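Local coordinates for Sts-2 protein (Mus musculus, PDB 3D4I) that dephosphorylates substrates best under acid conditions through its histidine phosphatase (2H-phosphatase) domain and, as a whole protein, probably restrains CBL-driven down-regulation of receptor tyrosine kinases, at residues F61-P66 against A133-L138; V92-A97 against Q102-I107. One frame throughout, in Å; residues are numbered along the deposited sequence.

Interaction 1 (F61-P66 against A133-L138)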
ATOM      1  N   PHE A  61      11.539 -20.745   0.276  1.00 35.78           N
ATOM      2  CA  PHE A  61      10.839 -19.562   0.776  1.00 33.77           C
ATOM      3  C   PHE A  61      10.126 -19.812   2.104  1.00 33.13           C
ATOM      4  O   PHE A  61       9.779 -18.867   2.813  1.00 33.03           O
ATOM      5  CB  PHE A  61       9.853 -19.053  -0.266  1.00 32.59           C
ATOM      6  CG  PHE A  61      10.506 -18.487  -1.490  1.00 32.01           C
ATOM      7  CD1 PHE A  61      10.964 -17.168  -1.510  1.00 29.53           C
ATOM      8  CD2 PHE A  61      10.647 -19.265  -2.642  1.00 29.32           C
ATOM      9  CE1 PHE A  61      11.561 -16.645  -2.647  1.00 28.57           C
ATOM     10  CE2 PHE A  61      11.243 -18.736  -3.796  1.00 28.83           C
ATOM     11  CZ  PHE A  61      11.695 -17.434  -3.803  1.00 29.32           C
ATOM     12  N   GLU A  62       9.931 -21.090   2.428  1.00 32.93           N
ATOM     13  CA  GLU A  62       9.340 -21.554   3.696  1.00 32.28           C
ATOM     14  C   GLU A  62       9.702 -20.596   4.843  1.00 31.73           C
ATOM     15  O   GLU A  62       8.816 -20.007   5.463  1.00 32.37           O
ATOM     16  CB  GLU A  62       9.803 -23.009   3.979  1.00 32.49           C
ATOM     17  CG  GLU A  62       9.647 -23.490   5.426  0.50 32.78           C
ATOM     18  CD  GLU A  62      10.180 -24.902   5.668  0.50 32.85           C
ATOM     19  OE1 GLU A  62      11.226 -25.285   5.096  0.50 32.87           O
ATOM     20  OE2 GLU A  62       9.557 -25.630   6.467  0.50 33.37           O
ATOM     21  N   ASN A  63      10.998 -20.404   5.077  1.00 30.53           N
ATOM     22  CA  ASN A  63      11.498 -19.627   6.229  1.00 29.87           C
ATOM     23  C   ASN A  63      12.034 -18.243   5.891  1.00 28.30           C
ATOM     24  O   ASN A  63      12.637 -17.575   6.751  1.00 28.52           O
ATOM     25  CB  ASN A  63      12.601 -20.414   6.955  1.00 30.32           C
ATOM     26  CG  ASN A  63      12.076 -21.685   7.597  1.00 31.99           C
ATOM     27  OD1 ASN A  63      10.978 -21.703   8.179  1.00 35.24           O
ATOM     28  ND2 ASN A  63      12.848 -22.756   7.486  1.00 33.08           N
ATOM     29  N   ASP A  64      11.824 -17.823   4.647  1.00 25.46           N
ATOM     30  CA  ASP A  64      12.428 -16.600   4.128  1.00 24.49           C
ATOM     31  C   ASP A  64      11.407 -15.953   3.207  1.00 22.74           C
ATOM     32  O   ASP A  64      11.613 -15.861   2.011  1.00 23.00           O
ATOM     33  CB  ASP A  64      13.739 -16.923   3.392  1.00 23.95           C
ATOM     34  CG  ASP A  64      14.510 -15.670   2.959  1.00 25.26           C
ATOM     35  OD1 ASP A  64      14.464 -14.617   3.659  1.00 22.87           O
ATOM     36  OD2 ASP A  64      15.169 -15.747   1.910  1.00 22.26           O
ATOM     37  N   PRO A  65      10.275 -15.519   3.779  1.00 22.18           N
ATOM     38  CA  PRO A  65       9.158 -15.064   2.949  1.00 21.33           C
ATOM     39  C   PRO A  65       9.379 -13.685   2.297  1.00 20.36           C
ATOM     40  O   PRO A  65      10.119 -12.851   2.849  1.00 21.45           O
ATOM     41  CB  PRO A  65       7.984 -15.063   3.927  1.00 21.26           C
ATOM     42  CG  PRO A  65       8.648 -14.740   5.268  1.00 24.02           C
ATOM     43  CD  PRO A  65       9.960 -15.472   5.222  1.00 21.43           C
ATOM     44  N   PRO A  66       8.758 -13.453   1.126  1.00 18.54           N
ATOM     45  CA  PRO A  66       8.865 -12.179   0.446  1.00 17.48           C
ATOM     46  C   PRO A  66       7.965 -11.110   1.040  1.00 16.43           C
ATOM     47  O   PRO A  66       7.097 -11.399   1.871  1.00 15.43           O
ATOM     48  CB  PRO A  66       8.395 -12.514  -0.968  1.00 18.02           C
ATOM     49  CG  PRO A  66       7.356 -13.567  -0.758  1.00 18.54           C
ATOM     50  CD  PRO A  66       7.945 -14.412   0.341  1.00 18.87           C
ATOM     51  N   ALA A 133      14.040 -19.892  12.364  1.00 29.61           N
ATOM     52  CA  ALA A 133      14.323 -21.335  12.252  1.00 31.88           C
ATOM     53  C   ALA A 133      15.823 -21.582  12.239  1.00 33.56           C
ATOM     54  O   ALA A 133      16.572 -20.807  11.652  1.00 33.52           O
ATOM     55  CB  ALA A 133      13.680 -21.916  10.987  1.00 32.25           C
ATOM     56  N   SER A 134      16.262 -22.668  12.876  1.00 35.45           N
ATOM     57  CA  SER A 134      17.699 -22.961  12.995  1.00 37.48           C
ATOM     58  C   SER A 134      18.396 -23.061  11.648  1.00 38.23           C
ATOM     59  O   SER A 134      19.555 -22.661  11.518  1.00 39.16           O
ATOM     60  CB  SER A 134      17.932 -24.238  13.797  1.00 37.40           C
ATOM     61  OG  SER A 134      17.152 -24.213  14.977  1.00 40.03           O
ATOM     62  N   LYS A 135      17.675 -23.571  10.649  1.00 39.07           N
ATOM     63  CA  LYS A 135      18.217 -23.747   9.300  1.00 39.97           C
ATOM     64  C   LYS A 135      17.984 -22.518   8.407  1.00 39.95           C
ATOM     65  O   LYS A 135      18.273 -22.550   7.208  1.00 39.78           O
ATOM     66  CB  LYS A 135      17.690 -25.048   8.661  1.00 39.80           C
ATOM     67  CG  LYS A 135      16.172 -25.112   8.439  1.00 41.44           C
ATOM     68  CD  LYS A 135      15.737 -26.483   7.888  1.00 41.35           C
ATOM     69  CE  LYS A 135      14.627 -26.354   6.832  1.00 44.28           C
ATOM     70  NZ  LYS A 135      15.132 -25.859   5.505  1.00 43.95           N
ATOM     71  N   ALA A 136      17.490 -21.429   9.002  1.00 40.49           N
ATOM     72  CA  ALA A 136      17.276 -20.168   8.273  1.00 41.06           C
ATOM     73  C   ALA A 136      18.491 -19.705   7.467  1.00 41.08           C
ATOM     74  O   ALA A 136      18.343 -19.269   6.330  1.00 40.95           O
ATOM     75  CB  ALA A 136      16.826 -19.056   9.220  1.00 41.17           C
ATOM     76  N   THR A 137      19.687 -19.810   8.046  1.00 41.55           N
ATOM     77  CA  THR A 137      20.886 -19.273   7.387  1.00 42.18           C
ATOM     78  C   THR A 137      21.347 -20.110   6.200  1.00 42.25           C
ATOM     79  O   THR A 137      22.044 -19.605   5.309  1.00 42.88           O
ATOM     80  CB  THR A 137      22.074 -19.050   8.356  1.00 42.47           C
ATOM     81  OG1 THR A 137      22.757 -20.289   8.603  1.00 43.19           O
ATOM     82  CG2 THR A 137      21.599 -18.422   9.670  1.00 42.74           C
ATOM     83  N   LEU A 138      20.945 -21.379   6.191  1.00 41.97           N
ATOM     84  CA  LEU A 138      21.265 -22.301   5.097  1.00 41.69           C
ATOM     85  C   LEU A 138      20.391 -22.020   3.885  1.00 40.87           C
ATOM     86  O   LEU A 138      20.566 -22.624   2.826  1.00 41.19           O
ATOM     87  CB  LEU A 138      21.073 -23.759   5.547  1.00 42.15           C
ATOM     88  CG  LEU A 138      21.813 -24.181   6.824  1.00 43.14           C
ATOM     89  CD1 LEU A 138      21.485 -25.626   7.195  1.00 44.58           C
ATOM     90  CD2 LEU A 138      23.330 -23.975   6.687  1.00 44.86           C
TER
HETATM   91  O   HOH W   1      13.136 -18.544   9.988  1.00 28.21           O

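Interaction 2 (V92-A97 against Q102-I107)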
ATOM      1  N   VAL A  92      23.811   1.733   1.773  1.00 18.84           N
ATOM      2  CA  VAL A  92      22.762   0.889   2.305  1.00 19.06           C
ATOM      3  C   VAL A  92      23.230  -0.517   2.587  1.00 19.15           C
ATOM      4  O   VAL A  92      23.890  -1.178   1.762  1.00 18.54           O
ATOM      5  CB  VAL A  92      21.342   1.006   1.595  1.00 20.45           C
ATOM      6  CG1 VAL A  92      21.260   2.072   0.515  1.00 19.45           C
ATOM      7  CG2 VAL A  92      20.724  -0.332   1.191  1.00 20.35           C
ATOM      8  N   PHE A  93      22.940  -0.910   3.818  1.00 18.26           N
ATOM      9  CA  PHE A  93      23.203  -2.227   4.315  1.00 18.94           C
ATOM     10  C   PHE A  93      21.852  -2.887   4.548  1.00 19.10           C
ATOM     11  O   PHE A  93      20.885  -2.209   4.946  1.00 19.19           O
ATOM     12  CB  PHE A  93      24.000  -2.141   5.613  1.00 18.50           C
ATOM     13  CG  PHE A  93      25.349  -1.501   5.451  1.00 19.24           C
ATOM     14  CD1 PHE A  93      25.467  -0.114   5.385  1.00 19.28           C
ATOM     15  CD2 PHE A  93      26.506  -2.279   5.349  1.00 18.31           C
ATOM     16  CE1 PHE A  93      26.725   0.499   5.209  1.00 19.90           C
ATOM     17  CE2 PHE A  93      27.766  -1.675   5.198  1.00 19.08           C
ATOM     18  CZ  PHE A  93      27.868  -0.287   5.127  1.00 19.19           C
ATOM     19  N   ALA A  94      21.766  -4.187   4.270  1.00 18.46           N
ATOM     20  CA  ALA A  94      20.529  -4.923   4.526  1.00 18.15           C
ATOM     21  C   ALA A  94      20.831  -6.260   5.174  1.00 17.60           C
ATOM     22  O   ALA A  94      21.829  -6.909   4.851  1.00 18.22           O
ATOM     23  CB  ALA A  94      19.758  -5.155   3.202  1.00 17.74           C
ATOM     24  N   SER A  95      19.946  -6.681   6.062  1.00 17.66           N
ATOM     25  CA  SER A  95      19.867  -8.059   6.500  1.00 17.60           C
ATOM     26  C   SER A  95      19.707  -9.018   5.307  1.00 17.65           C
ATOM     27  O   SER A  95      19.036  -8.684   4.324  1.00 18.48           O
ATOM     28  CB  SER A  95      18.685  -8.197   7.457  1.00 18.65           C
ATOM     29  OG  SER A  95      18.261  -9.540   7.552  1.00 18.71           O
ATOM     30  N   PRO A  96      20.337 -10.207   5.375  1.00 17.58           N
ATOM     31  CA  PRO A  96      20.238 -11.182   4.265  1.00 17.22           C
ATOM     32  C   PRO A  96      18.810 -11.755   3.997  1.00 17.55           C
ATOM     33  O   PRO A  96      18.583 -12.394   2.944  1.00 17.28           O
ATOM     34  CB  PRO A  96      21.212 -12.296   4.694  1.00 17.49           C
ATOM     35  CG  PRO A  96      21.233 -12.222   6.215  1.00 16.55           C
ATOM     36  CD  PRO A  96      21.187 -10.709   6.472  1.00 16.66           C
ATOM     37  N   ALA A  97      17.872 -11.538   4.923  1.00 17.20           N
ATOM     38  CA  ALA A  97      16.473 -11.940   4.729  1.00 16.95           C
ATOM     39  C   ALA A  97      15.894 -11.305   3.467  1.00 17.19           C
ATOM     40  O   ALA A  97      16.121 -10.118   3.183  1.00 16.95           O
ATOM     41  CB  ALA A  97      15.624 -11.600   5.949  1.00 17.87           C
ATOM     42  N   GLN A 102      14.576  -6.907  -0.281  1.00 14.21           N
ATOM     43  CA  GLN A 102      13.521  -6.337  -1.145  1.00 14.99           C
ATOM     44  C   GLN A 102      13.143  -4.902  -0.749  1.00 14.12           C
ATOM     45  O   GLN A 102      12.994  -4.008  -1.602  1.00 13.72           O
ATOM     46  CB  GLN A 102      12.274  -7.226  -1.164  1.00 14.65           C
ATOM     47  CG  GLN A 102      12.456  -8.526  -1.982  1.00 15.09           C
ATOM     48  CD  GLN A 102      11.252  -9.440  -1.879  1.00 17.26           C
ATOM     49  OE1 GLN A 102      10.647  -9.601  -0.801  1.00 19.54           O
ATOM     50  NE2 GLN A 102      10.908 -10.074  -3.004  1.00 21.41           N
ATOM     51  N   THR A 103      12.975  -4.705   0.538  1.00 14.13           N
ATOM     52  CA  THR A 103      12.671  -3.367   1.086  1.00 13.95           C
ATOM     53  C   THR A 103      13.783  -2.404   0.647  1.00 14.37           C
ATOM     54  O   THR A 103      13.494  -1.303   0.160  1.00 14.17           O
ATOM     55  CB  THR A 103      12.515  -3.393   2.627  1.00 15.00           C
ATOM     56  OG1 THR A 103      11.486  -4.302   3.021  1.00 13.44           O
ATOM     57  CG2 THR A 103      12.140  -1.981   3.178  1.00 14.32           C
ATOM     58  N   ALA A 104      15.050  -2.826   0.799  1.00 14.39           N
ATOM     59  CA  ALA A 104      16.180  -1.997   0.388  1.00 15.54           C
ATOM     60  C   ALA A 104      16.110  -1.631  -1.096  1.00 16.23           C
ATOM     61  O   ALA A 104      16.273  -0.466  -1.450  1.00 17.05           O
ATOM     62  CB  ALA A 104      17.525  -2.684   0.713  1.00 14.95           C
ATOM     63  N   LYS A 105      15.877  -2.623  -1.959  1.00 17.17           N
ATOM     64  CA  LYS A 105      15.779  -2.388  -3.404  1.00 18.50           C
ATOM     65  C   LYS A 105      14.676  -1.375  -3.732  1.00 17.90           C
ATOM     66  O   LYS A 105      14.893  -0.448  -4.494  1.00 18.16           O
ATOM     67  CB  LYS A 105      15.542  -3.717  -4.153  1.00 19.22           C
ATOM     68  CG  LYS A 105      15.292  -3.587  -5.690  1.00 21.62           C
ATOM     69  CD  LYS A 105      14.865  -4.960  -6.289  1.00 22.45           C
ATOM     70  CE  LYS A 105      14.831  -4.996  -7.811  1.00 24.99           C
ATOM     71  NZ  LYS A 105      14.256  -6.312  -8.252  1.00 30.69           N
ATOM     72  N   HIS A 106      13.488  -1.549  -3.150  1.00 17.22           N
ATOM     73  CA  HIS A 106      12.349  -0.669  -3.485  1.00 18.45           C
ATOM     74  C   HIS A 106      12.582   0.782  -3.032  1.00 17.99           C
ATOM     75  O   HIS A 106      12.292   1.732  -3.762  1.00 18.92           O
ATOM     76  CB  HIS A 106      11.046  -1.254  -2.913  1.00 18.40           C
ATOM     77  CG  HIS A 106      10.597  -2.500  -3.610  1.00 19.73           C
ATOM     78  ND1 HIS A 106      10.333  -2.545  -4.964  1.00 21.15           N
ATOM     79  CD2 HIS A 106      10.354  -3.749  -3.136  1.00 20.03           C
ATOM     80  CE1 HIS A 106       9.959  -3.770  -5.295  1.00 22.36           C
ATOM     81  NE2 HIS A 106       9.974  -4.521  -4.205  1.00 22.70           N
ATOM     82  N   ILE A 107      13.154   0.953  -1.847  1.00 17.44           N
ATOM     83  CA  ILE A 107      13.564   2.289  -1.398  1.00 17.25           C
ATOM     84  C   ILE A 107      14.553   2.936  -2.391  1.00 17.99           C
ATOM     85  O   ILE A 107      14.346   4.074  -2.817  1.00 18.03           O
ATOM     86  CB  ILE A 107      14.174   2.243   0.031  1.00 16.86           C
ATOM     87  CG1 ILE A 107      13.108   1.874   1.068  1.00 17.93           C
ATOM     88  CG2 ILE A 107      14.844   3.571   0.401  1.00 15.80           C
ATOM     89  CD1 ILE A 107      13.686   1.575   2.449  1.00 17.11           C
TER

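Interaction 1 (F61-P66 against A133-L138)
N63 lays its amide against the methyl group of A133. This is van der Waals contact, with N63 ND2 3.7 Å from A133 CB and both CG and OD1 nearly as close. The N63 torsion sets CG beside its own backbone N (chi1 -66°) and aims the amide at the A133-A136 turn. K135 passes the same amide at about a right angle, its CE 4.1 Å from N63 ND2.

Charge adds a looser link. In one modelled position of E62, OE1 lies 4.0 Å from K135 NZ, a long and doubtful salt bridge. The K135 chain bends at chi3 and chi4, and both CE and NZ end beside the carboxylate.

One water joins the backbones. It accepts from A133 N at 2.9 Å and donates weakly to N63 O. A type I turn, closed by A136 N to A133 O, presents A133 and K135 together. Cutting N63 back to an alanine would remove the amide and is likely to leave the A133 methyl and K135 CE without this cover.

At the surface, the contact joins two loops, leading into helices 69-85 and 143-148. D64 ties the first loop to R54 and to L98 of helix 98-111.

Interaction 2 (V92-A97 against Q102-I107)
A104 rests its methyl group over two side chains of strand 89-94. A104 CB lies 4.0 Å from V92 CG2 and 4.2 Å from A94 CB. Both contacts are apolar and buried, and no hydrogen bond crosses between the segments. With chi1 at the nearly eclipsed value of -4°, V92 turns CG2 to the helix, while CG1 does not reach A104. The small A104 side chain lets the helix come close, with the CA atoms of A94 and A104 6.7 Å apart.

The next shell positions these groups. V92 and A94 point to the helix because they alternate with F93, which turns to the other face of the sheet. V92 and A94 also bond through their backbones to R120, and F93 bonds to L198 and V200. On the helix, H106 N to Q102 O at 2.9 Å and I107 N to T103 O at 3.0 Å keep the turn around A104 regular. After the strand, the chain turns at S95 and P96 to A97, the N-cap of helix 98-111. A97 N gives a weak bond to S95 OG at 3.3 Å, and S95 OG also bonds to H202 NE2.

The contact belongs to the beta-alpha-beta unit of strand 89-94, helix 98-111 and strand 119-121. I119 touches both A94 and A104, while L198 of strand 196-201 meets V92 and I107.

How the interactions relate
Interaction 1 is a loop contact at the surface, and interaction 2 is a strand-helix contact near the centre of the chain. Their centres lie about 16 Å apart. Along the chain, both segments of interaction 2 fall between those of interaction 1. The two still touch: P66 CA packs 3.4 Å from Q102 OE1, and D64 OD1 lies 3.5 Å from A97 CA. Loop 61-66 therefore leans on the start of helix 98-111. That helix start and the preceding turn also approach the likely catalytic pocket of the histidine phosphatase fold. T103 bonds to G18 and touches H17. H17, in the family's RHG sequence, and H202, the partner of S95, are probably the two histidines of the 2H name.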